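Regulatory protein RecX (Lactobacillus salivarius, PDB 3E3V) probably modulates the activity of RecA, and is represented here by a mostly helical piece of the longer protein that spans its three three-helix domains. Local coordinates at residues N66-N69 / Y70-Y74; L32-R35 / K36-E39; Y51-E54 / I55-L59; P86-I89 / K90-S94. All coordinates share one frame; numbering follows the deposited sequence.

In the fold
All four contacts are single-turn contacts within or at the start of helices, and none involves a strand. Contact 1 opens helix 67-81 at the surface; contact 4, partly buried and closest to the centre of the chain, lies on the following helix 86-94 of the same second three-helix domain. Contacts 2 and 3, also partly buried, belong to the first domain and touch each other. Contact 1 touches both contact 2 and contact 4, bridging the two domains, whereas contacts 3 and 4 lie about 27 Å apart between centres. Contacts 1 and 2 combine N-caps with salt bridges; contacts 3 and 4 rely on backbone bonds and aliphatic pairs.

Contact 1. Residues N66-N69 / Y70-Y74; sequences NDKN and YAESY
N66 O accepts from Y70 N at 2.9 Å, and the same i to i+4 ladder runs on through helix 67-81 with A71 N to D67 O, E72 N to K68 O and S73 N to N69 O. N66 is the N-cap: its OD1 takes N69 N at 3.0 Å, the donor standing 44° above the amide's carbonyl plane, while ND2 is bonded to D63. One turn apart, K68 and E72 lie side by side and point the same way. Bends late in the lysine chain bring K68 NZ to 2.5 Å from E72 OE2, a salt bridge that meets the oxygen on its syn side, 19° out of the carboxylate plane. E72 CB rests 3.4 Å from K68 O, and OE1 has a long, weak ion pair with R76. With an alanine here in place of E72, the K68 ammonium would probably lose its mate and the lysine chain be freer to swing. S73 OG, tucked between its own backbone N and carbonyl carbon (chi1 59°), is held close to the helix backbone, 3.1 Å from N69 O and 2.8 Å from Y70 O. At the base of the Y70 side chain, CB sits 3.5 Å from D67 O. The Y70 ring packs on T34 and K96, D67 OD1 accepts from R35 N at the start of helix 35-39, and A71 packs on I102 and A106 of helix 100-107.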
ATOM      1  N   ASN A  66       3.160   2.330  14.532  1.00 25.58           N
ATOM      2  CA  ASN A  66       3.945   3.326  13.820  1.00 25.55           C
ATOM      3  C   ASN A  66       3.492   3.321  12.367  1.00 24.60           C
ATOM      4  O   ASN A  66       3.974   2.526  11.560  1.00 22.42           O
ATOM      5  CB  ASN A  66       5.433   2.971  13.900  1.00 26.70           C
ATOM      6  CG  ASN A  66       6.319   4.062  13.341  1.00 28.72           C
ATOM      7  OD1 ASN A  66       6.056   4.608  12.266  1.00 26.40           O
ATOM      8  ND2 ASN A  66       7.394   4.377  14.061  1.00 31.99           N
ATOM      9  N   ASP A  67       2.569   4.218  12.040  1.00 24.28           N
ATOM     10  CA  ASP A  67       2.033   4.291  10.696  1.00 25.78           C
ATOM     11  C   ASP A  67       3.047   4.597   9.592  1.00 26.88           C
ATOM     12  O   ASP A  67       2.911   4.093   8.473  1.00 26.94           O
ATOM     13  CB  ASP A  67       0.854   5.272  10.666  1.00 24.99           C
ATOM     14  CG  ASP A  67      -0.428   4.658  11.230  1.00 26.33           C
ATOM     15  OD1 ASP A  67      -0.409   3.462  11.618  1.00 26.42           O
ATOM     16  OD2 ASP A  67      -1.463   5.360  11.283  1.00 27.90           O
ATOM     17  N   LYS A  68       4.065   5.405   9.879  1.00 28.04           N
ATOM     18  CA  LYS A  68       5.076   5.704   8.859  1.00 27.75           C
ATOM     19  C   LYS A  68       5.786   4.405   8.476  1.00 27.67           C
ATOM     20  O   LYS A  68       6.024   4.133   7.298  1.00 26.60           O
ATOM     21  CB  LYS A  68       6.093   6.717   9.390  1.00 30.67           C
ATOM     22  CG  LYS A  68       7.327   6.893   8.515  1.00 32.54           C
ATOM     23  CD  LYS A  68       8.302   7.872   9.164  1.00 36.15           C
ATOM     24  CE  LYS A  68       9.758   7.462   8.930  1.00 34.76           C
ATOM     25  NZ  LYS A  68      10.116   7.464   7.494  1.00 36.84           N
ATOM     26  N   ASN A  69       6.108   3.597   9.481  1.00 28.84           N
ATOM     27  CA  ASN A  69       6.766   2.321   9.237  1.00 28.54           C
ATOM     28  C   ASN A  69       5.799   1.333   8.566  1.00 27.05           C
ATOM     29  O   ASN A  69       6.193   0.562   7.699  1.00 24.89           O
ATOM     30  CB  ASN A  69       7.281   1.733  10.546  1.00 32.28           C
ATOM     31  CG  ASN A  69       7.911   0.378  10.352  1.00 36.49           C
ATOM     32  OD1 ASN A  69       8.877   0.230   9.600  1.00 42.29           O
ATOM     33  ND2 ASN A  69       7.370  -0.627  11.024  1.00 41.28           N
ATOM     34  N   TYR A  70       4.536   1.343   8.979  1.00 25.32           N
ATOM     35  CA  TYR A  70       3.556   0.448   8.360  1.00 24.71           C
ATOM     36  C   TYR A  70       3.506   0.731   6.857  1.00 22.80           C
ATOM     37  O   TYR A  70       3.710  -0.156   6.032  1.00 22.71           O
ATOM     38  CB  TYR A  70       2.155   0.676   8.931  1.00 25.11           C
ATOM     39  CG  TYR A  70       1.129  -0.301   8.369  1.00 25.09           C
ATOM     40  CD1 TYR A  70       0.893  -1.529   8.994  1.00 27.62           C
ATOM     41  CD2 TYR A  70       0.440  -0.021   7.188  1.00 26.06           C
ATOM     42  CE1 TYR A  70      -0.009  -2.460   8.455  1.00 29.79           C
ATOM     43  CE2 TYR A  70      -0.460  -0.946   6.640  1.00 29.46           C
ATOM     44  CZ  TYR A  70      -0.680  -2.158   7.278  1.00 30.40           C
ATOM     45  OH  TYR A  70      -1.569  -3.072   6.752  1.00 32.40           O
ATOM     46  N   ALA A  71       3.223   1.986   6.519  1.00 22.35           N
ATOM     47  CA  ALA A  71       3.115   2.420   5.128  1.00 21.83           C
ATOM     48  C   ALA A  71       4.364   2.146   4.298  1.00 23.19           C
ATOM     49  O   ALA A  71       4.271   1.736   3.145  1.00 19.97           O
ATOM     50  CB  ALA A  71       2.761   3.914   5.078  1.00 19.21           C
ATOM     51  N   GLU A  72       5.543   2.375   4.873  1.00 25.62           N
ATOM     52  CA  GLU A  72       6.768   2.132   4.129  1.00 24.61           C
ATOM     53  C   GLU A  72       6.996   0.660   3.790  1.00 25.16           C
ATOM     54  O   GLU A  72       7.408   0.331   2.679  1.00 25.21           O
ATOM     55  CB  GLU A  72       7.974   2.700   4.886  1.00 25.58           C
ATOM     56  CG  GLU A  72       8.305   4.122   4.466  1.00 28.08           C
ATOM     57  CD  GLU A  72       9.422   4.740   5.286  1.00 31.93           C
ATOM     58  OE1 GLU A  72      10.405   4.028   5.587  1.00 30.89           O
ATOM     59  OE2 GLU A  72       9.319   5.941   5.616  1.00 33.95           O
ATOM     60  N   SER A  73       6.730  -0.227   4.740  1.00 25.13           N
ATOM     61  CA  SER A  73       6.924  -1.645   4.485  1.00 26.75           C
ATOM     62  C   SER A  73       5.864  -2.145   3.497  1.00 25.74           C
ATOM     63  O   SER A  73       6.144  -3.001   2.651  1.00 24.97           O
ATOM     64  CB  SER A  73       6.848  -2.425   5.793  1.00 27.80           C
ATOM     65  OG  SER A  73       5.595  -2.215   6.410  1.00 37.46           O
ATOM     66  N   TYR A  74       4.651  -1.607   3.589  1.00 24.32           N
ATOM     67  CA  TYR A  74       3.607  -2.015   2.657  1.00 22.25           C
ATOM     68  C   TYR A  74       4.066  -1.657   1.248  1.00 21.27           C
ATOM     69  O   TYR A  74       4.016  -2.490   0.348  1.00 19.41           O
ATOM     70  CB  TYR A  74       2.283  -1.311   2.957  1.00 22.48           C
ATOM     71  CG  TYR A  74       1.166  -1.755   2.017  1.00 23.76           C
ATOM     72  CD1 TYR A  74       0.678  -3.064   2.056  1.00 25.81           C
ATOM     73  CD2 TYR A  74       0.647  -0.887   1.058  1.00 24.36           C
ATOM     74  CE1 TYR A  74      -0.298  -3.502   1.154  1.00 27.14           C
ATOM     75  CE2 TYR A  74      -0.332  -1.312   0.151  1.00 26.01           C
ATOM     76  CZ  TYR A  74      -0.794  -2.619   0.206  1.00 25.81           C
ATOM     77  OH  TYR A  74      -1.726  -3.059  -0.700  1.00 27.30           O
TER

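Contact 2. Residues L32-R35 / K36-E39; sequences LRTR and KEVE
R35 presents the edge of its guanidinium to E39 OE2, which lies in the plane of the group. R35 NE binds E39 OE2 at 2.6 Å and R35 NH2 adds a weak bond to it at 3.3 Å, so one carboxylate oxygen takes two N-H groups, although the two planes are turned 62° apart. R33 meets E37 more loosely: its guanidinium stands at 85° to the carboxylate, OE2 approaches it obliquely, and the salt-bridge bond from R33 NH1 to E37 OE2 is weak at 3.4 Å. That same E37 OE2 also pairs with K96. T34 and E37 form a capping box at the start of helix 35-39, in the first three-helix domain of this helix-turn-helix clan: E37 N donates to T34 OG1 at 3.0 Å, and T34 N donates to the anti lone pair of E37 OE1 at 2.9 Å. T34 OG1 is bonded to K96 O as well. The R35 chain is extended from CG to NE, which carries NE out to E39 past I56 and I60 of helix 49-61. A leucine in place of R35 would probably leave the E39 carboxylate without its charged mate and free to turn. R33 CB also touches V38 CG2 at 3.8 Å.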
ATOM      1  N   LEU A  32       1.796  -6.663  11.297  1.00 45.51           N
ATOM      2  CA  LEU A  32       1.983  -5.245  11.555  1.00 41.69           C
ATOM      3  C   LEU A  32       0.568  -4.669  11.395  1.00 39.22           C
ATOM      4  O   LEU A  32      -0.205  -5.169  10.580  1.00 39.53           O
ATOM      5  CB  LEU A  32       2.944  -4.654  10.511  1.00 39.39           C
ATOM      6  CG  LEU A  32       3.887  -3.517  10.926  1.00 38.71           C
ATOM      7  CD1 LEU A  32       4.858  -4.004  11.996  1.00 35.15           C
ATOM      8  CD2 LEU A  32       4.668  -3.032   9.699  1.00 37.00           C
ATOM      9  N   ARG A  33       0.214  -3.649  12.174  1.00 36.36           N
ATOM     10  CA  ARG A  33      -1.130  -3.070  12.091  1.00 32.95           C
ATOM     11  C   ARG A  33      -1.110  -1.545  12.118  1.00 31.59           C
ATOM     12  O   ARG A  33      -0.278  -0.942  12.801  1.00 28.56           O
ATOM     13  CB  ARG A  33      -1.994  -3.571  13.258  1.00 34.08           C
ATOM     14  CG  ARG A  33      -2.148  -5.075  13.350  1.00 37.20           C
ATOM     15  CD  ARG A  33      -2.924  -5.624  12.161  1.00 41.69           C
ATOM     16  NE  ARG A  33      -3.122  -7.067  12.242  1.00 46.19           N
ATOM     17  CZ  ARG A  33      -3.513  -7.823  11.218  1.00 49.16           C
ATOM     18  NH1 ARG A  33      -3.750  -7.273  10.032  1.00 50.41           N
ATOM     19  NH2 ARG A  33      -3.665  -9.132  11.378  1.00 48.65           N
ATOM     20  N   THR A  34      -2.028  -0.919  11.376  1.00 30.53           N
ATOM     21  CA  THR A  34      -2.102   0.536  11.346  1.00 30.28           C
ATOM     22  C   THR A  34      -2.712   0.934  12.669  1.00 29.12           C
ATOM     23  O   THR A  34      -3.279   0.096  13.366  1.00 30.46           O
ATOM     24  CB  THR A  34      -3.042   1.093  10.234  1.00 29.74           C
ATOM     25  OG1 THR A  34      -4.399   0.775  10.559  1.00 31.17           O
ATOM     26  CG2 THR A  34      -2.697   0.521   8.866  1.00 27.00           C
ATOM     27  N   ARG A  35      -2.598   2.211  13.014  1.00 29.56           N
ATOM     28  CA  ARG A  35      -3.171   2.708  14.255  1.00 31.97           C
ATOM     29  C   ARG A  35      -4.669   2.416  14.279  1.00 33.94           C
ATOM     30  O   ARG A  35      -5.192   1.877  15.252  1.00 31.74           O
ATOM     31  CB  ARG A  35      -2.939   4.216  14.380  1.00 32.86           C
ATOM     32  CG  ARG A  35      -3.689   4.861  15.539  1.00 36.62           C
ATOM     33  CD  ARG A  35      -3.346   6.337  15.692  1.00 38.38           C
ATOM     34  NE  ARG A  35      -4.137   6.959  16.750  1.00 44.28           N
ATOM     35  CZ  ARG A  35      -3.871   8.140  17.298  1.00 45.84           C
ATOM     36  NH1 ARG A  35      -2.822   8.848  16.896  1.00 49.06           N
ATOM     37  NH2 ARG A  35      -4.662   8.621  18.247  1.00 48.76           N
ATOM     38  N   LYS A  36      -5.351   2.756  13.187  1.00 36.88           N
ATOM     39  CA  LYS A  36      -6.793   2.548  13.095  1.00 38.34           C
ATOM     40  C   LYS A  36      -7.206   1.077  13.215  1.00 38.96           C
ATOM     41  O   LYS A  36      -8.261   0.772  13.782  1.00 39.91           O
ATOM     42  CB  LYS A  36      -7.330   3.143  11.789  1.00 41.02           C
ATOM     43  CG  LYS A  36      -8.810   3.495  11.853  1.00 41.82           C
ATOM     44  CD  LYS A  36      -9.406   3.692  10.473  1.00 45.03           C
ATOM     45  CE  LYS A  36     -10.907   3.926  10.554  1.00 44.14           C
ATOM     46  NZ  LYS A  36     -11.523   3.961   9.196  1.00 47.08           N
ATOM     47  N   GLU A  37      -6.395   0.162  12.687  1.00 39.38           N
ATOM     48  CA  GLU A  37      -6.709  -1.266  12.786  1.00 40.00           C
ATOM     49  C   GLU A  37      -6.779  -1.696  14.247  1.00 41.30           C
ATOM     50  O   GLU A  37      -7.608  -2.528  14.626  1.00 42.67           O
ATOM     51  CB  GLU A  37      -5.651  -2.116  12.074  1.00 41.13           C
ATOM     52  CG  GLU A  37      -5.858  -2.289  10.578  1.00 40.03           C
ATOM     53  CD  GLU A  37      -4.829  -3.219   9.972  1.00 40.37           C
ATOM     54  OE1 GLU A  37      -3.625  -2.898  10.042  1.00 38.41           O
ATOM     55  OE2 GLU A  37      -5.215  -4.278   9.433  1.00 41.28           O
ATOM     56  N   VAL A  38      -5.886  -1.147  15.066  1.00 40.19           N
ATOM     57  CA  VAL A  38      -5.859  -1.463  16.488  1.00 39.39           C
ATOM     58  C   VAL A  38      -6.908  -0.598  17.175  1.00 40.66           C
ATOM     59  O   VAL A  38      -7.644  -1.061  18.037  1.00 41.48           O
ATOM     60  CB  VAL A  38      -4.472  -1.156  17.115  1.00 37.55           C
ATOM     61  CG1 VAL A  38      -4.464  -1.549  18.586  1.00 36.49           C
ATOM     62  CG2 VAL A  38      -3.386  -1.908  16.376  1.00 34.61           C
ATOM     63  N   GLU A  39      -6.969   0.662  16.762  1.00 43.00           N
ATOM     64  CA  GLU A  39      -7.898   1.643  17.303  1.00 45.22           C
ATOM     65  C   GLU A  39      -9.335   1.126  17.292  1.00 47.87           C
ATOM     66  O   GLU A  39     -10.121   1.440  18.189  1.00 48.45           O
ATOM     67  CB  GLU A  39      -7.780   2.932  16.498  1.00 45.96           C
ATOM     68  CG  GLU A  39      -7.958   4.181  17.308  1.00 45.87           C
ATOM     69  CD  GLU A  39      -7.298   5.373  16.656  1.00 47.01           C
ATOM     70  OE1 GLU A  39      -7.571   5.640  15.459  1.00 47.38           O
ATOM     71  OE2 GLU A  39      -6.503   6.045  17.346  1.00 46.46           O
TER

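Contact 3. Residues Y51-E54 / I55-L59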
ATOM      1  N   TYR A  51     -10.307   4.787  27.305  1.00 64.08           N
ATOM      2  CA  TYR A  51      -9.213   3.843  27.484  1.00 61.32           C
ATOM      3  C   TYR A  51      -8.444   3.477  26.211  1.00 57.47           C
ATOM      4  O   TYR A  51      -7.232   3.267  26.256  1.00 55.12           O
ATOM      5  CB  TYR A  51      -9.760   2.584  28.158  1.00 64.34           C
ATOM      6  CG  TYR A  51     -10.485   2.873  29.460  1.00 67.69           C
ATOM      7  CD1 TYR A  51      -9.852   3.577  30.487  1.00 69.15           C
ATOM      8  CD2 TYR A  51     -11.799   2.446  29.666  1.00 69.31           C
ATOM      9  CE1 TYR A  51     -10.504   3.848  31.684  1.00 71.37           C
ATOM     10  CE2 TYR A  51     -12.462   2.711  30.861  1.00 71.32           C
ATOM     11  CZ  TYR A  51     -11.808   3.414  31.867  1.00 71.81           C
ATOM     12  OH  TYR A  51     -12.451   3.685  33.055  1.00 72.64           O
ATOM     13  N   ILE A  52      -9.143   3.392  25.083  1.00 53.50           N
ATOM     14  CA  ILE A  52      -8.496   3.063  23.815  1.00 48.82           C
ATOM     15  C   ILE A  52      -7.388   4.066  23.529  1.00 45.52           C
ATOM     16  O   ILE A  52      -6.274   3.694  23.155  1.00 44.81           O
ATOM     17  CB  ILE A  52      -9.507   3.088  22.647  1.00 48.95           C
ATOM     18  CG1 ILE A  52     -10.415   1.861  22.725  1.00 49.90           C
ATOM     19  CG2 ILE A  52      -8.774   3.122  21.318  1.00 49.98           C
ATOM     20  CD1 ILE A  52     -11.434   1.775  21.608  1.00 50.36           C
ATOM     21  N   SER A  53      -7.702   5.339  23.722  1.00 40.78           N
ATOM     22  CA  SER A  53      -6.745   6.403  23.492  1.00 39.35           C
ATOM     23  C   SER A  53      -5.511   6.278  24.378  1.00 38.50           C
ATOM     24  O   SER A  53      -4.394   6.570  23.944  1.00 37.75           O
ATOM     25  CB  SER A  53      -7.402   7.755  23.740  1.00 39.07           C
ATOM     26  OG  SER A  53      -6.441   8.788  23.642  1.00 41.83           O
ATOM     27  N   GLU A  54      -5.714   5.861  25.626  1.00 36.10           N
ATOM     28  CA  GLU A  54      -4.599   5.705  26.554  1.00 35.63           C
ATOM     29  C   GLU A  54      -3.702   4.572  26.056  1.00 31.54           C
ATOM     30  O   GLU A  54      -2.479   4.699  26.014  1.00 31.86           O
ATOM     31  CB  GLU A  54      -5.121   5.384  27.959  1.00 37.26           C
ATOM     32  CG  GLU A  54      -4.045   5.338  29.038  1.00 41.43           C
ATOM     33  CD  GLU A  54      -4.573   4.804  30.368  1.00 44.71           C
ATOM     34  OE1 GLU A  54      -5.636   5.284  30.824  1.00 46.86           O
ATOM     35  OE2 GLU A  54      -3.926   3.907  30.951  1.00 44.05           O
ATOM     36  N   ILE A  55      -4.327   3.472  25.660  1.00 30.03           N
ATOM     37  CA  ILE A  55      -3.615   2.300  25.150  1.00 29.05           C
ATOM     38  C   ILE A  55      -2.861   2.614  23.860  1.00 27.77           C
ATOM     39  O   ILE A  55      -1.687   2.273  23.717  1.00 26.03           O
ATOM     40  CB  ILE A  55      -4.605   1.141  24.902  1.00 28.35           C
ATOM     41  CG1 ILE A  55      -5.265   0.757  26.226  1.00 28.78           C
ATOM     42  CG2 ILE A  55      -3.881  -0.072  24.306  1.00 28.52           C
ATOM     43  CD1 ILE A  55      -6.319  -0.322  26.102  1.00 29.67           C
ATOM     44  N   ILE A  56      -3.533   3.289  22.930  1.00 28.11           N
ATOM     45  CA  ILE A  56      -2.929   3.647  21.650  1.00 26.52           C
ATOM     46  C   ILE A  56      -1.694   4.543  21.788  1.00 26.20           C
ATOM     47  O   ILE A  56      -0.681   4.303  21.141  1.00 25.43           O
ATOM     48  CB  ILE A  56      -3.955   4.354  20.721  1.00 27.14           C
ATOM     49  CG1 ILE A  56      -5.107   3.399  20.387  1.00 23.63           C
ATOM     50  CG2 ILE A  56      -3.265   4.836  19.435  1.00 25.46           C
ATOM     51  CD1 ILE A  56      -4.690   2.143  19.651  1.00 24.13           C
ATOM     52  N   ASN A  57      -1.782   5.583  22.611  1.00 28.02           N
ATOM     53  CA  ASN A  57      -0.651   6.484  22.808  1.00 28.77           C
ATOM     54  C   ASN A  57       0.541   5.757  23.409  1.00 26.87           C
ATOM     55  O   ASN A  57       1.689   6.013  23.044  1.00 30.67           O
ATOM     56  CB  ASN A  57      -1.041   7.649  23.713  1.00 32.86           C
ATOM     57  CG  ASN A  57      -1.953   8.631  23.019  1.00 37.38           C
ATOM     58  OD1 ASN A  57      -1.660   9.091  21.916  1.00 38.81           O
ATOM     59  ND2 ASN A  57      -3.069   8.958  23.660  1.00 39.78           N
ATOM     60  N   LYS A  58       0.265   4.869  24.350  1.00 25.88           N
ATOM     61  CA  LYS A  58       1.316   4.095  24.990  1.00 26.02           C
ATOM     62  C   LYS A  58       1.975   3.212  23.933  1.00 24.04           C
ATOM     63  O   LYS A  58       3.201   3.137  23.850  1.00 24.35           O
ATOM     64  CB  LYS A  58       0.727   3.232  26.112  1.00 27.91           C
ATOM     65  CG  LYS A  58       1.735   2.344  26.830  1.00 30.82           C
ATOM     66  CD  LYS A  58       2.926   3.135  27.319  1.00 33.43           C
ATOM     67  CE  LYS A  58       3.566   2.453  28.514  1.00 35.42           C
ATOM     68  NZ  LYS A  58       2.606   2.366  29.650  1.00 37.76           N
ATOM     69  N   LEU A  59       1.158   2.545  23.121  1.00 21.86           N
ATOM     70  CA  LEU A  59       1.691   1.685  22.069  1.00 20.93           C
ATOM     71  C   LEU A  59       2.518   2.489  21.068  1.00 22.67           C
ATOM     72  O   LEU A  59       3.535   2.013  20.567  1.00 22.26           O
ATOM     73  CB  LEU A  59       0.558   0.965  21.341  1.00 22.89           C
ATOM     74  CG  LEU A  59      -0.255  -0.011  22.189  1.00 22.86           C
ATOM     75  CD1 LEU A  59      -1.342  -0.664  21.325  1.00 24.28           C
ATOM     76  CD2 LEU A  59       0.660  -1.067  22.775  1.00 22.66           C
TER
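I55 N donates to Y51 O at 3.0 Å, the first of four successive backbone bonds across this turn of helix 49-61. I56 N to I52 O is the shortest of them at 2.8 Å, N57 N reaches S53 O, and K58 N reaches E54 O at 3.2 Å. Every carbonyl from Y51 to E54 is therefore matched to an amide one turn on, and L59 N continues the series to I55 O. N57 ND2 also comes within 2.7 Å of S53 O, but at an angle too poor for a hydrogen bond; that acceptor is satisfied by N57 N. The amide is brought there because N57 CG lies anti to the carbonyl carbon (chi1 -72°), which folds the side chain back along the helix over the preceding turn. The helix belongs to the first three-helix domain of RecX, and one of its faces is apolar. I52 and I56 lie side by side there, I52 CG2 touching I56 CG1 at 3.8 Å. The same I56 CG1 presses to 3.0 Å from I52 O, and I55 CG1 likewise sits 3.2 Å from Y51 O, so aliphatic branches crowd carbonyls whose hydrogen bonds are already made. I56 also packs on V38 and E39 of helix 35-39, while I52 meets L42 and R43.

Contact 4. Residues P86-I89 / K90-S94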
ATOM      1  N   PRO A  86       1.509   3.249  -7.921  1.00 16.05           N
ATOM      2  CA  PRO A  86       1.264   4.172  -6.806  1.00 17.63           C
ATOM      3  C   PRO A  86      -0.177   4.406  -6.413  1.00 17.57           C
ATOM      4  O   PRO A  86      -0.509   4.368  -5.227  1.00 16.91           O
ATOM      5  CB  PRO A  86       1.939   5.471  -7.270  1.00 15.44           C
ATOM      6  CG  PRO A  86       3.056   4.966  -8.123  1.00 16.96           C
ATOM      7  CD  PRO A  86       2.378   3.881  -8.928  1.00 15.31           C
ATOM      8  N   LYS A  87      -1.039   4.648  -7.397  1.00 19.35           N
ATOM      9  CA  LYS A  87      -2.437   4.936  -7.094  1.00 19.95           C
ATOM     10  C   LYS A  87      -3.199   3.814  -6.404  1.00 20.27           C
ATOM     11  O   LYS A  87      -4.016   4.077  -5.525  1.00 19.93           O
ATOM     12  CB  LYS A  87      -3.178   5.356  -8.356  1.00 22.52           C
ATOM     13  CG  LYS A  87      -2.642   6.635  -8.988  1.00 28.40           C
ATOM     14  CD  LYS A  87      -3.514   7.022 -10.175  1.00 29.81           C
ATOM     15  CE  LYS A  87      -2.837   8.043 -11.071  1.00 28.55           C
ATOM     16  NZ  LYS A  87      -3.609   8.166 -12.349  1.00 33.24           N
ATOM     17  N   VAL A  88      -2.949   2.567  -6.799  1.00 18.93           N
ATOM     18  CA  VAL A  88      -3.642   1.456  -6.163  1.00 18.73           C
ATOM     19  C   VAL A  88      -2.995   1.191  -4.805  1.00 17.40           C
ATOM     20  O   VAL A  88      -3.677   0.902  -3.822  1.00 19.57           O
ATOM     21  CB  VAL A  88      -3.608   0.177  -7.047  1.00 17.09           C
ATOM     22  CG1 VAL A  88      -4.195  -1.007  -6.281  1.00 14.01           C
ATOM     23  CG2 VAL A  88      -4.450   0.409  -8.321  1.00 16.30           C
ATOM     24  N   ILE A  89      -1.679   1.308  -4.741  1.00 18.76           N
ATOM     25  CA  ILE A  89      -0.979   1.093  -3.476  1.00 19.24           C
ATOM     26  C   ILE A  89      -1.537   2.087  -2.455  1.00 21.05           C
ATOM     27  O   ILE A  89      -1.777   1.745  -1.298  1.00 18.78           O
ATOM     28  CB  ILE A  89       0.553   1.293  -3.654  1.00 19.13           C
ATOM     29  CG1 ILE A  89       1.112   0.154  -4.526  1.00 17.43           C
ATOM     30  CG2 ILE A  89       1.257   1.313  -2.297  1.00 21.36           C
ATOM     31  CD1 ILE A  89       2.537   0.371  -5.039  1.00 16.47           C
ATOM     32  N   LYS A  90      -1.778   3.312  -2.910  1.00 23.54           N
ATOM     33  CA  LYS A  90      -2.292   4.364  -2.050  1.00 26.69           C
ATOM     34  C   LYS A  90      -3.705   4.100  -1.540  1.00 27.51           C
ATOM     35  O   LYS A  90      -3.983   4.299  -0.360  1.00 28.74           O
ATOM     36  CB  LYS A  90      -2.252   5.723  -2.771  1.00 27.93           C
ATOM     37  CG  LYS A  90      -2.627   6.905  -1.855  1.00 34.76           C
ATOM     38  CD  LYS A  90      -2.779   8.230  -2.624  1.00 34.27           C
ATOM     39  CE  LYS A  90      -3.188   9.369  -1.690  1.00 38.95           C
ATOM     40  NZ  LYS A  90      -4.431   9.042  -0.906  1.00 39.58           N
ATOM     41  N   LEU A  91      -4.605   3.669  -2.418  1.00 26.96           N
ATOM     42  CA  LEU A  91      -5.959   3.392  -1.978  1.00 26.53           C
ATOM     43  C   LEU A  91      -5.965   2.177  -1.057  1.00 23.94           C
ATOM     44  O   LEU A  91      -6.829   2.062  -0.196  1.00 23.46           O
ATOM     45  CB  LEU A  91      -6.906   3.193  -3.172  1.00 30.05           C
ATOM     46  CG  LEU A  91      -6.917   1.935  -4.039  1.00 30.63           C
ATOM     47  CD1 LEU A  91      -7.642   0.789  -3.330  1.00 31.80           C
ATOM     48  CD2 LEU A  91      -7.639   2.263  -5.347  1.00 33.52           C
ATOM     49  N   ASN A  92      -5.006   1.267  -1.221  1.00 24.06           N
ATOM     50  CA  ASN A  92      -4.952   0.108  -0.326  1.00 22.01           C
ATOM     51  C   ASN A  92      -4.571   0.637   1.055  1.00 20.81           C
ATOM     52  O   ASN A  92      -5.148   0.240   2.077  1.00 21.76           O
ATOM     53  CB  ASN A  92      -3.929  -0.933  -0.805  1.00 23.79           C
ATOM     54  CG  ASN A  92      -4.401  -1.688  -2.035  1.00 26.28           C
ATOM     55  OD1 ASN A  92      -5.590  -1.776  -2.294  1.00 26.91           O
ATOM     56  ND2 ASN A  92      -3.467  -2.239  -2.788  1.00 31.09           N
ATOM     57  N   LEU A  93      -3.600   1.543   1.076  1.00 21.93           N
ATOM     58  CA  LEU A  93      -3.162   2.172   2.319  1.00 22.50           C
ATOM     59  C   LEU A  93      -4.325   2.935   2.966  1.00 23.69           C
ATOM     60  O   LEU A  93      -4.518   2.865   4.184  1.00 24.50           O
ATOM     61  CB  LEU A  93      -1.995   3.131   2.042  1.00 19.44           C
ATOM     62  CG  LEU A  93      -0.671   2.420   1.726  1.00 22.53           C
ATOM     63  CD1 LEU A  93       0.340   3.385   1.122  1.00 21.43           C
ATOM     64  CD2 LEU A  93      -0.140   1.813   3.011  1.00 22.19           C
ATOM     65  N   SER A  94      -5.090   3.674   2.160  1.00 25.02           N
ATOM     66  CA  SER A  94      -6.239   4.426   2.686  1.00 27.50           C
ATOM     67  C   SER A  94      -7.281   3.491   3.286  1.00 27.11           C
ATOM     68  O   SER A  94      -7.931   3.830   4.275  1.00 29.07           O
ATOM     69  CB  SER A  94      -6.922   5.256   1.588  1.00 24.92           C
ATOM     70  OG  SER A  94      -6.088   6.277   1.106  1.00 31.47           O
TER
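V88 and N92 lie side by side on helix 86-94 and point the same way, V88 CG1 meeting N92 ND2 at 3.8 Å. With CG beside its own backbone N (chi1 -73°), the N92 amide leans back over V88 O, N92 CG lying 3.2 Å from that oxygen; the hydrogen bond to V88 O is made by N92 N at 2.9 Å. ND2 turns to a weak bond with Y74 OH of helix 67-81. I89 and L93 form a second parallel pair, looser, with I89 CG2 and L93 CD1 4.1 Å apart and L93 CG resting on I89 O at 3.3 Å. L91 takes the less usual torsion that sets CG between the backbone N and the carbonyl carbon (chi1 74°), folding it to 3.4 Å from V88 O. K90 starts close to P86 O and then leads away to a salt bridge with D100 of helix 100-107. K90 O accepts twice, from S94 N and from S94 OG, the latter at 3.2 Å. With I89 set against V75 and M78 of helix 67-81, and L93 against A103 of helix 100-107, helix 86-94 packs as the middle member of the second three-helix domain, a unit of the helix-turn-helix clan.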